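Local coordinates for protein putative adhesin (Bacteroides thetaiotaomicron, PDB 4QDG) that is a putative lipoprotein adhesin of the FimB/Mfa2 fimbrillin family that probably anchors or contributes to pili at the bacterial outer membrane and binds magnesium ions, at residues K34-T39 and L84-S89; T39-D44 and V79-L84; H124-G129 and M147-N152. One frame throughout, in Å; residues are numbered along the deposited sequence.

Contact 1: K34-T39 and L84-S89. With MG (magnesium ion), chain C.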
loop_
_atom_site.group_PDB
_atom_site.type_symbol
_atom_site.label_atom_id
_atom_site.label_comp_id
_atom_site.label_asym_id
_atom_site.label_seq_id
_atom_site.Cartn_x
_atom_site.Cartn_y
_atom_site.Cartn_z
ATOM N N LYS A 34 3.833 2.727 12.700
ATOM C CA LYS A 34 3.701 1.886 11.506
ATOM C C LYS A 34 5.006 1.377 10.918
ATOM O O LYS A 34 4.988 0.282 10.378
ATOM C CB LYS A 34 2.891 2.609 10.403
ATOM C CG LYS A 34 1.452 3.031 10.810
ATOM C CD LYS A 34 0.619 1.914 11.435
ATOM C CE LYS A 34 -0.506 1.397 10.576
ATOM N NZ LYS A 34 -0.438 -0.085 10.401
ATOM N N VAL A 35 6.129 2.127 10.998
ATOM C CA VAL A 35 7.382 1.681 10.351
ATOM C C VAL A 35 8.341 1.100 11.375
ATOM O O VAL A 35 8.945 1.840 12.143
ATOM C CB VAL A 35 8.042 2.796 9.497
ATOM C CG1 VAL A 35 9.276 2.267 8.764
ATOM C CG2 VAL A 35 7.044 3.391 8.507
ATOM N N ASP A 36 8.488 -0.238 11.356
ATOM C CA ASP A 36 9.276 -1.067 12.280
ATOM C C ASP A 36 10.717 -1.368 11.780
ATOM O O ASP A 36 11.527 -1.906 12.534
ATOM C CB ASP A 36 8.527 -2.410 12.503
ATOM C CG ASP A 36 8.427 -3.339 11.285
ATOM O OD1 ASP A 36 8.449 -2.832 10.139
ATOM O OD2 ASP A 36 8.319 -4.569 11.481
ATOM N N CYS A 37 11.005 -1.099 10.502
ATOM C CA CYS A 37 12.326 -1.326 9.926
ATOM C C CYS A 37 12.571 -0.295 8.846
ATOM O O CYS A 37 11.688 0.016 8.055
ATOM C CB CYS A 37 12.506 -2.756 9.415
ATOM S SG CYS A 37 11.321 -3.250 8.131
ATOM N N LEU A 38 13.760 0.287 8.863
ATOM C CA LEU A 38 14.088 1.358 7.958
ATOM C C LEU A 38 15.374 1.073 7.192
ATOM O O LEU A 38 16.357 0.634 7.772
ATOM C CB LEU A 38 14.206 2.635 8.812
ATOM C CG LEU A 38 14.619 3.946 8.158
ATOM C CD1 LEU A 38 13.578 4.420 7.121
ATOM C CD2 LEU A 38 14.826 4.972 9.220
ATOM N N THR A 39 15.339 1.317 5.881
ATOM C CA THR A 39 16.478 1.183 4.996
ATOM C C THR A 39 16.723 2.564 4.447
ATOM O O THR A 39 15.865 3.103 3.751
ATOM C CB THR A 39 16.228 0.123 3.892
ATOM O OG1 THR A 39 15.970 -1.148 4.478
ATOM C CG2 THR A 39 17.410 -0.004 2.921
ATOM N N LEU A 84 11.313 -3.167 4.305
ATOM C CA LEU A 84 12.234 -3.934 3.462
ATOM C C LEU A 84 13.257 -4.716 4.276
ATOM O O LEU A 84 13.713 -5.750 3.813
ATOM C CB LEU A 84 13.012 -2.992 2.523
ATOM C CG LEU A 84 12.595 -2.828 1.081
ATOM C CD1 LEU A 84 13.732 -2.288 0.284
ATOM C CD2 LEU A 84 12.228 -4.126 0.454
ATOM N N ALA A 85 13.657 -4.184 5.452
ATOM C CA ALA A 85 14.745 -4.686 6.302
ATOM C C ALA A 85 14.406 -5.858 7.221
ATOM O O ALA A 85 15.220 -6.777 7.299
ATOM C CB ALA A 85 15.308 -3.551 7.148
ATOM N N CYS A 86 13.282 -5.818 7.962
ATOM C CA CYS A 86 12.986 -6.904 8.913
ATOM C C CYS A 86 12.595 -8.220 8.205
ATOM O O CYS A 86 12.376 -8.236 6.992
ATOM C CB CYS A 86 11.946 -6.487 9.954
ATOM S SG CYS A 86 10.237 -6.462 9.359
ATOM N N ASN A 87 12.573 -9.326 8.977
ATOM C CA ASN A 87 12.252 -10.678 8.505
ATOM C C ASN A 87 10.773 -10.821 8.062
ATOM O O ASN A 87 10.462 -11.740 7.299
ATOM C CB ASN A 87 12.595 -11.728 9.587
ATOM C CG ASN A 87 11.995 -11.476 10.958
ATOM O OD1 ASN A 87 12.291 -10.481 11.632
ATOM N ND2 ASN A 87 11.182 -12.405 11.430
ATOM N N LYS A 88 9.879 -9.913 8.523
ATOM C CA LYS A 88 8.445 -9.909 8.175
ATOM C C LYS A 88 8.184 -9.448 6.715
ATOM O O LYS A 88 7.123 -9.753 6.167
ATOM C CB LYS A 88 7.644 -8.997 9.127
ATOM C CG LYS A 88 7.782 -9.252 10.612
ATOM C CD LYS A 88 7.140 -8.093 11.370
ATOM C CE LYS A 88 7.495 -8.092 12.838
ATOM N NZ LYS A 88 6.953 -6.896 13.537
ATOM N N SER A 89 9.151 -8.720 6.108
ATOM C CA SER A 89 9.103 -8.117 4.775
ATOM C C SER A 89 8.437 -8.970 3.677
ATOM O O SER A 89 8.641 -10.181 3.594
ATOM C CB SER A 89 10.498 -7.733 4.309
ATOM O OG SER A 89 10.385 -6.891 3.178
HETATM MG MG MG C . 9.332 -4.586 9.115
HETATM O O HOH W 1 13.312 -0.950 5.403
#
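Cys37 and Cys86 bring their sulfurs (SG) to one modelled magnesium ion, and the two loops meet around it. Cys86 SG lies 2.1 Å from the ion and Cys37 SG 2.6 Å. Asp36 adds its carboxylate in bidentate fashion, OD1 at 2.2 Å and OD2 on a longer bond to the same ion. All three ligand side chains share one first torsion: in Cys37 (chi1 59°), and likewise in Asp36 and Cys86, the group beyond CB sits between the backbone N and the carbonyl carbon, which turns each ligand atom inward across the gap. The sulfur of Cys37 does double duty, for the backbone N-H of Cys86 points at it almost straight (N to SG 3.2 Å, 167° at the hydrogen). This bond ties the two loops together beside the metal and would be expected to stabilise negative charge on the sulfur. Lys88 lays an extended chain across the carboxylate of Asp36 and closes a salt bridge, weak as a hydrogen bond, from NZ to OD2 at 3.4 Å; OD2 thus faces both the ion and the ammonium group. Next to the metal, toward Thr39, the CB atoms of Cys37 and Ala85 pack at 3.7 Å, and the methyl of Ala85 also reaches Thr39 OG1. A water bridges the segments at this end: it lies 2.8 Å from Thr39 OG1, accepts from Leu84 N and donates weakly to Cys37 O. Cys86 to Ser89 form a type I beta turn, so the metal ligand Cys86 and the salt-bridging Lys88 lie on one short turn. His124, from the approach to strand 127-137, completes the protein ligands of this Asp-Cys-Cys-His site, a metal centre that staples the loop after strand 75-82 to the start of strand 38-44.

Contact 2: T39-D44 and V79-L84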
loop_
_atom_site.group_PDB
_atom_site.type_symbol
_atom_site.label_atom_id
_atom_site.label_comp_id
_atom_site.label_asym_id
_atom_site.label_seq_id
_atom_site.Cartn_x
_atom_site.Cartn_y
_atom_site.Cartn_z
ATOM N N THR A 39 15.339 1.317 5.881
ATOM C CA THR A 39 16.478 1.183 4.996
ATOM C C THR A 39 16.723 2.564 4.447
ATOM O O THR A 39 15.865 3.103 3.751
ATOM C CB THR A 39 16.228 0.123 3.892
ATOM O OG1 THR A 39 15.970 -1.148 4.478
ATOM C CG2 THR A 39 17.410 -0.004 2.921
ATOM N N LEU A 40 17.877 3.138 4.743
ATOM C CA LEU A 40 18.225 4.480 4.257
ATOM C C LEU A 40 19.438 4.367 3.303
ATOM O O LEU A 40 20.490 3.848 3.681
ATOM C CB LEU A 40 18.494 5.429 5.455
ATOM C CG LEU A 40 18.759 6.926 5.191
ATOM C CD1 LEU A 40 20.196 7.175 4.719
ATOM C CD2 LEU A 40 17.694 7.585 4.304
ATOM N N LEU A 41 19.273 4.853 2.074
ATOM C CA LEU A 41 20.308 4.810 1.036
ATOM C C LEU A 41 20.850 6.196 0.756
ATOM O O LEU A 41 20.077 7.155 0.686
ATOM C CB LEU A 41 19.757 4.198 -0.258
ATOM C CG LEU A 41 19.169 2.802 -0.130
ATOM C CD1 LEU A 41 18.109 2.603 -1.147
ATOM C CD2 LEU A 41 20.225 1.749 -0.256
ATOM N N VAL A 42 22.183 6.300 0.621
ATOM C CA VAL A 42 22.896 7.551 0.401
ATOM C C VAL A 42 23.475 7.535 -0.998
ATOM O O VAL A 42 24.205 6.615 -1.349
ATOM C CB VAL A 42 24.016 7.825 1.476
ATOM C CG1 VAL A 42 24.624 9.225 1.306
ATOM C CG2 VAL A 42 23.502 7.637 2.904
ATOM N N TYR A 43 23.163 8.576 -1.776
ATOM C CA TYR A 43 23.686 8.796 -3.118
ATOM C C TYR A 43 24.332 10.179 -3.181
ATOM O O TYR A 43 23.894 11.094 -2.486
ATOM C CB TYR A 43 22.564 8.674 -4.182
ATOM C CG TYR A 43 21.923 7.304 -4.231
ATOM C CD1 TYR A 43 22.553 6.239 -4.868
ATOM C CD2 TYR A 43 20.697 7.064 -3.621
ATOM C CE1 TYR A 43 21.988 4.965 -4.880
ATOM C CE2 TYR A 43 20.112 5.795 -3.642
ATOM C CZ TYR A 43 20.755 4.750 -4.285
ATOM O OH TYR A 43 20.151 3.512 -4.324
ATOM N N ASP A 44 25.331 10.355 -4.042
ATOM C CA ASP A 44 25.929 11.676 -4.209
ATOM C C ASP A 44 25.057 12.515 -5.184
ATOM O O ASP A 44 24.018 12.039 -5.661
ATOM C CB ASP A 44 27.394 11.590 -4.672
ATOM C CG ASP A 44 27.661 10.870 -5.980
ATOM O OD1 ASP A 44 26.843 11.022 -6.936
ATOM O OD2 ASP A 44 28.725 10.222 -6.087
ATOM N N VAL A 79 17.350 8.041 -0.054
ATOM C CA VAL A 79 16.158 7.256 -0.344
ATOM C C VAL A 79 15.869 6.419 0.870
ATOM O O VAL A 79 16.761 5.740 1.360
ATOM C CB VAL A 79 16.261 6.409 -1.659
ATOM C CG1 VAL A 79 14.965 5.649 -1.917
ATOM C CG2 VAL A 79 16.591 7.292 -2.864
ATOM N N ALA A 80 14.633 6.491 1.382
ATOM C CA ALA A 80 14.212 5.691 2.541
ATOM C C ALA A 80 13.160 4.677 2.162
ATOM O O ALA A 80 12.249 4.964 1.365
ATOM C CB ALA A 80 13.667 6.580 3.654
ATOM N N TYR A 81 13.303 3.474 2.740
ATOM C CA TYR A 81 12.322 2.406 2.592
ATOM C C TYR A 81 11.926 1.921 3.934
ATOM O O TYR A 81 12.786 1.761 4.792
ATOM C CB TYR A 81 12.831 1.219 1.765
ATOM C CG TYR A 81 12.947 1.480 0.281
ATOM C CD1 TYR A 81 11.842 1.366 -0.557
ATOM C CD2 TYR A 81 14.168 1.785 -0.295
ATOM C CE1 TYR A 81 11.952 1.578 -1.931
ATOM C CE2 TYR A 81 14.295 1.974 -1.668
ATOM C CZ TYR A 81 13.187 1.861 -2.484
ATOM O OH TYR A 81 13.333 2.066 -3.828
ATOM N N GLY A 82 10.637 1.681 4.102
ATOM C CA GLY A 82 10.079 1.080 5.298
ATOM C C GLY A 82 9.517 -0.277 4.925
ATOM O O GLY A 82 8.893 -0.415 3.874
ATOM N N GLY A 83 9.778 -1.293 5.742
ATOM C CA GLY A 83 9.253 -2.631 5.492
ATOM C C GLY A 83 10.052 -3.525 4.570
ATOM O O GLY A 83 9.528 -4.530 4.095
ATOM N N LEU A 84 11.313 -3.167 4.305
ATOM C CA LEU A 84 12.234 -3.934 3.462
ATOM C C LEU A 84 13.257 -4.716 4.276
ATOM O O LEU A 84 13.713 -5.750 3.813
ATOM C CB LEU A 84 13.012 -2.992 2.523
ATOM C CG LEU A 84 12.595 -2.828 1.081
ATOM C CD1 LEU A 84 13.732 -2.288 0.284
ATOM C CD2 LEU A 84 12.228 -4.126 0.454
HETATM O O HOH W 1 13.312 -0.950 5.403
#
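Thr39 and Tyr81 form a hydrogen-bonded antiparallel pair, its two backbone bonds both 2.8 Å: Thr39 N to Tyr81 O and Tyr81 N to Thr39 O. Two residues on, Leu41 and Val79 repeat the pattern, with Leu41 N to Val79 O at 2.8 Å and Val79 N to Leu41 O at 3.0 Å. Between them Leu40 and Ala80 make the non-hydrogen-bonded pair, where Ala80 CA leans a C-H on Thr39 O and Leu40 CA does so on Val79 O. Apolar packing covers the face of Thr39, Leu41, Val79 and Tyr81. Leu41 sends CD1 to the ring edge of Tyr81, in its plane, 3.9 Å from CE2; Val79 CG2 likewise meets the ring edge of Tyr43 at CE2. With CG anti to the backbone N (chi1 -175°), Leu40 swings CD2 back over Val79 O, 3.6 Å away, on the other face. Water joins in at the Thr39 end by donating to Tyr81 O. Strand 49-55 flanks strand 38-44 on its far side, while strand 127-137 pairs with strand 75-82. Met93 of strand 91-94 packs on the Leu41 and Tyr81 face, and Leu17 and Phe19 of strand 15-20 on that of Leu40.

Contact 3: H124-G129 and M147-N152. With MG (magnesium ion), chain C; MG (magnesium ion), chain D.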
loop_
_atom_site.group_PDB
_atom_site.type_symbol
_atom_site.label_atom_id
_atom_site.label_comp_id
_atom_site.label_asym_id
_atom_site.label_seq_id
_atom_site.Cartn_x
_atom_site.Cartn_y
_atom_site.Cartn_z
ATOM N N HIS A 124 3.231 -7.218 4.384
ATOM C CA HIS A 124 3.882 -6.330 5.353
ATOM C C HIS A 124 3.980 -4.948 4.686
ATOM O O HIS A 124 4.371 -4.858 3.523
ATOM C CB HIS A 124 5.266 -6.910 5.725
ATOM C CG HIS A 124 6.027 -6.172 6.799
ATOM N ND1 HIS A 124 5.567 -6.111 8.113
ATOM C CD2 HIS A 124 7.252 -5.587 6.745
ATOM C CE1 HIS A 124 6.490 -5.433 8.785
ATOM N NE2 HIS A 124 7.520 -5.104 8.006
ATOM N N GLY A 125 3.588 -3.901 5.404
ATOM C CA GLY A 125 3.618 -2.524 4.918
ATOM C C GLY A 125 4.905 -2.145 4.213
ATOM O O GLY A 125 5.995 -2.504 4.668
ATOM N N LEU A 126 4.778 -1.496 3.048
ATOM C CA LEU A 126 5.923 -1.011 2.283
ATOM C C LEU A 126 5.817 0.497 2.228
ATOM O O LEU A 126 4.770 1.029 1.864
ATOM C CB LEU A 126 6.018 -1.645 0.873
ATOM C CG LEU A 126 7.223 -1.196 0.032
ATOM C CD1 LEU A 126 8.534 -1.742 0.619
ATOM C CD2 LEU A 126 7.056 -1.605 -1.423
ATOM N N TYR A 127 6.873 1.182 2.675
ATOM C CA TYR A 127 6.922 2.644 2.745
ATOM C C TYR A 127 8.094 3.173 1.947
ATOM O O TYR A 127 9.096 2.485 1.779
ATOM C CB TYR A 127 6.975 3.130 4.207
ATOM C CG TYR A 127 5.785 2.684 5.031
ATOM C CD1 TYR A 127 5.739 1.411 5.595
ATOM C CD2 TYR A 127 4.709 3.536 5.259
ATOM C CE1 TYR A 127 4.634 0.981 6.330
ATOM C CE2 TYR A 127 3.626 3.140 6.053
ATOM C CZ TYR A 127 3.581 1.851 6.565
ATOM O OH TYR A 127 2.512 1.429 7.327
ATOM N N TRP A 128 7.930 4.371 1.377
ATOM C CA TRP A 128 8.949 4.994 0.543
ATOM C C TRP A 128 8.899 6.502 0.648
ATOM O O TRP A 128 7.828 7.085 0.712
ATOM C CB TRP A 128 8.773 4.570 -0.936
ATOM C CG TRP A 128 9.736 5.218 -1.879
ATOM C CD1 TRP A 128 10.992 4.785 -2.194
ATOM C CD2 TRP A 128 9.554 6.458 -2.571
ATOM N NE1 TRP A 128 11.590 5.663 -3.063
ATOM C CE2 TRP A 128 10.726 6.696 -3.318
ATOM C CE3 TRP A 128 8.495 7.376 -2.664
ATOM C CZ2 TRP A 128 10.866 7.808 -4.148
ATOM C CZ3 TRP A 128 8.640 8.483 -3.484
ATOM C CH2 TRP A 128 9.810 8.690 -4.216
ATOM N N GLY A 129 10.075 7.106 0.571
ATOM C CA GLY A 129 10.280 8.544 0.521
ATOM C C GLY A 129 11.699 8.849 0.083
ATOM O O GLY A 129 12.583 7.995 0.179
HETATM N N MSE A 147 5.522 7.646 2.064
HETATM C CA MSE A 147 4.194 7.192 1.688
HETATM C C MSE A 147 4.101 5.687 1.828
HETATM O O MSE A 147 5.121 5.030 1.847
HETATM C CB MSE A 147 3.792 7.643 0.283
HETATM C CG MSE A 147 4.618 7.035 -0.846
HETATM SE SE MSE A 147 3.648 7.219 -2.520
HETATM C CE MSE A 147 2.741 5.656 -2.387
ATOM N N LYS A 148 2.875 5.160 1.957
ATOM C CA LYS A 148 2.595 3.734 2.097
ATOM C C LYS A 148 2.212 3.176 0.710
ATOM O O LYS A 148 1.360 3.749 0.034
ATOM C CB LYS A 148 1.470 3.551 3.136
ATOM C CG LYS A 148 1.139 2.108 3.470
ATOM C CD LYS A 148 0.150 2.040 4.598
ATOM C CE LYS A 148 -0.260 0.626 4.926
ATOM N NZ LYS A 148 -1.421 0.633 5.866
ATOM N N ASN A 149 2.857 2.090 0.282
ATOM C CA ASN A 149 2.620 1.473 -1.037
ATOM C C ASN A 149 1.630 0.317 -0.998
ATOM O O ASN A 149 1.166 -0.094 -2.059
ATOM C CB ASN A 149 3.939 0.929 -1.636
ATOM C CG ASN A 149 4.911 1.994 -2.075
ATOM O OD1 ASN A 149 4.535 3.098 -2.437
ATOM N ND2 ASN A 149 6.179 1.648 -2.145
ATOM N N THR A 150 1.351 -0.251 0.197
ATOM C CA THR A 150 0.468 -1.410 0.284
ATOM C C THR A 150 -0.961 -0.972 0.656
ATOM O O THR A 150 -1.169 0.123 1.214
ATOM C CB THR A 150 1.049 -2.452 1.266
ATOM O OG1 THR A 150 1.381 -1.799 2.493
ATOM C CG2 THR A 150 2.277 -3.187 0.705
ATOM N N ASN A 151 -1.933 -1.840 0.344
ATOM C CA ASN A 151 -3.352 -1.621 0.555
ATOM C C ASN A 151 -4.044 -2.861 1.055
ATOM O O ASN A 151 -3.636 -3.978 0.751
ATOM C CB ASN A 151 -4.012 -1.198 -0.775
ATOM C CG ASN A 151 -3.573 0.145 -1.261
ATOM O OD1 ASN A 151 -4.036 1.195 -0.793
ATOM N ND2 ASN A 151 -2.611 0.138 -2.145
ATOM N N ASN A 152 -5.109 -2.656 1.794
ATOM C CA ASN A 152 -5.980 -3.725 2.268
ATOM C C ASN A 152 -7.368 -3.400 1.769
ATOM O O ASN A 152 -7.831 -2.281 1.956
ATOM C CB ASN A 152 -5.951 -3.908 3.808
ATOM C CG ASN A 152 -6.675 -5.175 4.226
ATOM O OD1 ASN A 152 -6.168 -6.272 4.042
ATOM N ND2 ASN A 152 -7.933 -5.063 4.659
HETATM MG MG MG C . 9.332 -4.586 9.115
HETATM MG MG MG D . -3.274 3.392 -0.795
HETATM O O HOH W 2 -1.440 2.944 0.250
#
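The beta hairpin of strands 127-137 and 140-159 contains this contact near its open end, where two magnesium sites flank it. Trp128 and Met147, a selenomethionine, form a hydrogen-bonded pair, Trp128 N to Met147 O at 2.9 Å and Met147 N to Trp128 O at 2.7 Å. Past the Tyr127-Lys148 pair, Asn149 N gives Leu126 O a nearly straight bond of 2.7 Å, and Thr150 OG1 receives only a weak one from Leu126 N. Tyr127 and Lys148 run side by side in the same direction: the lysine, CG anti to the backbone N (chi1 -176°) and extended beyond it, lays CB and CG along the ring, each 3.7 Å from CE2, and carries NZ on to Ser277. Leu126 CD2 presses on Asn149 ND2 at 3.4 Å, while Asn149 OD1 is held by Asn185. Met147 CG touches the edge of the Trp128 indole. His124 NE2 binds one magnesium ion at 2.2 Å; Asn151 OD1 binds the other, with the carbonyl oxygens of Leu273 (helix 269-275) and Glu276 and a water within hydrogen-bonding distance of Lys148 O and Thr150 O. Strand 75-82 pairs with strand 127-137 through Gly82 and Ala80; beyond the hairpin, Asn152 bonds to Trp279 of strand 278-285.

Contacts 1 and 2 adjoin along strand 38-44, sharing Thr39, Leu84 and one water, with centres 11 Å apart; contact 2 is nested inside the loop that contact 1 closes. Gly83 joins them, its O bonded to Ser89 OG (2.7 Å) and its N to Cys37 O, probably both hydrogen bonds. Contact 3 follows later in the chain and meets contact 2 through strands 75-82 and 127-137, where Gly82 O receives Tyr127 N at 2.8 Å and the Tyr81 and Trp128 rings touch. His124 of contact 3 reaches the same magnesium ion as contact 1, its NE2 3.3 Å from Asp36 OD1, so the site gathers ligands from both contacts.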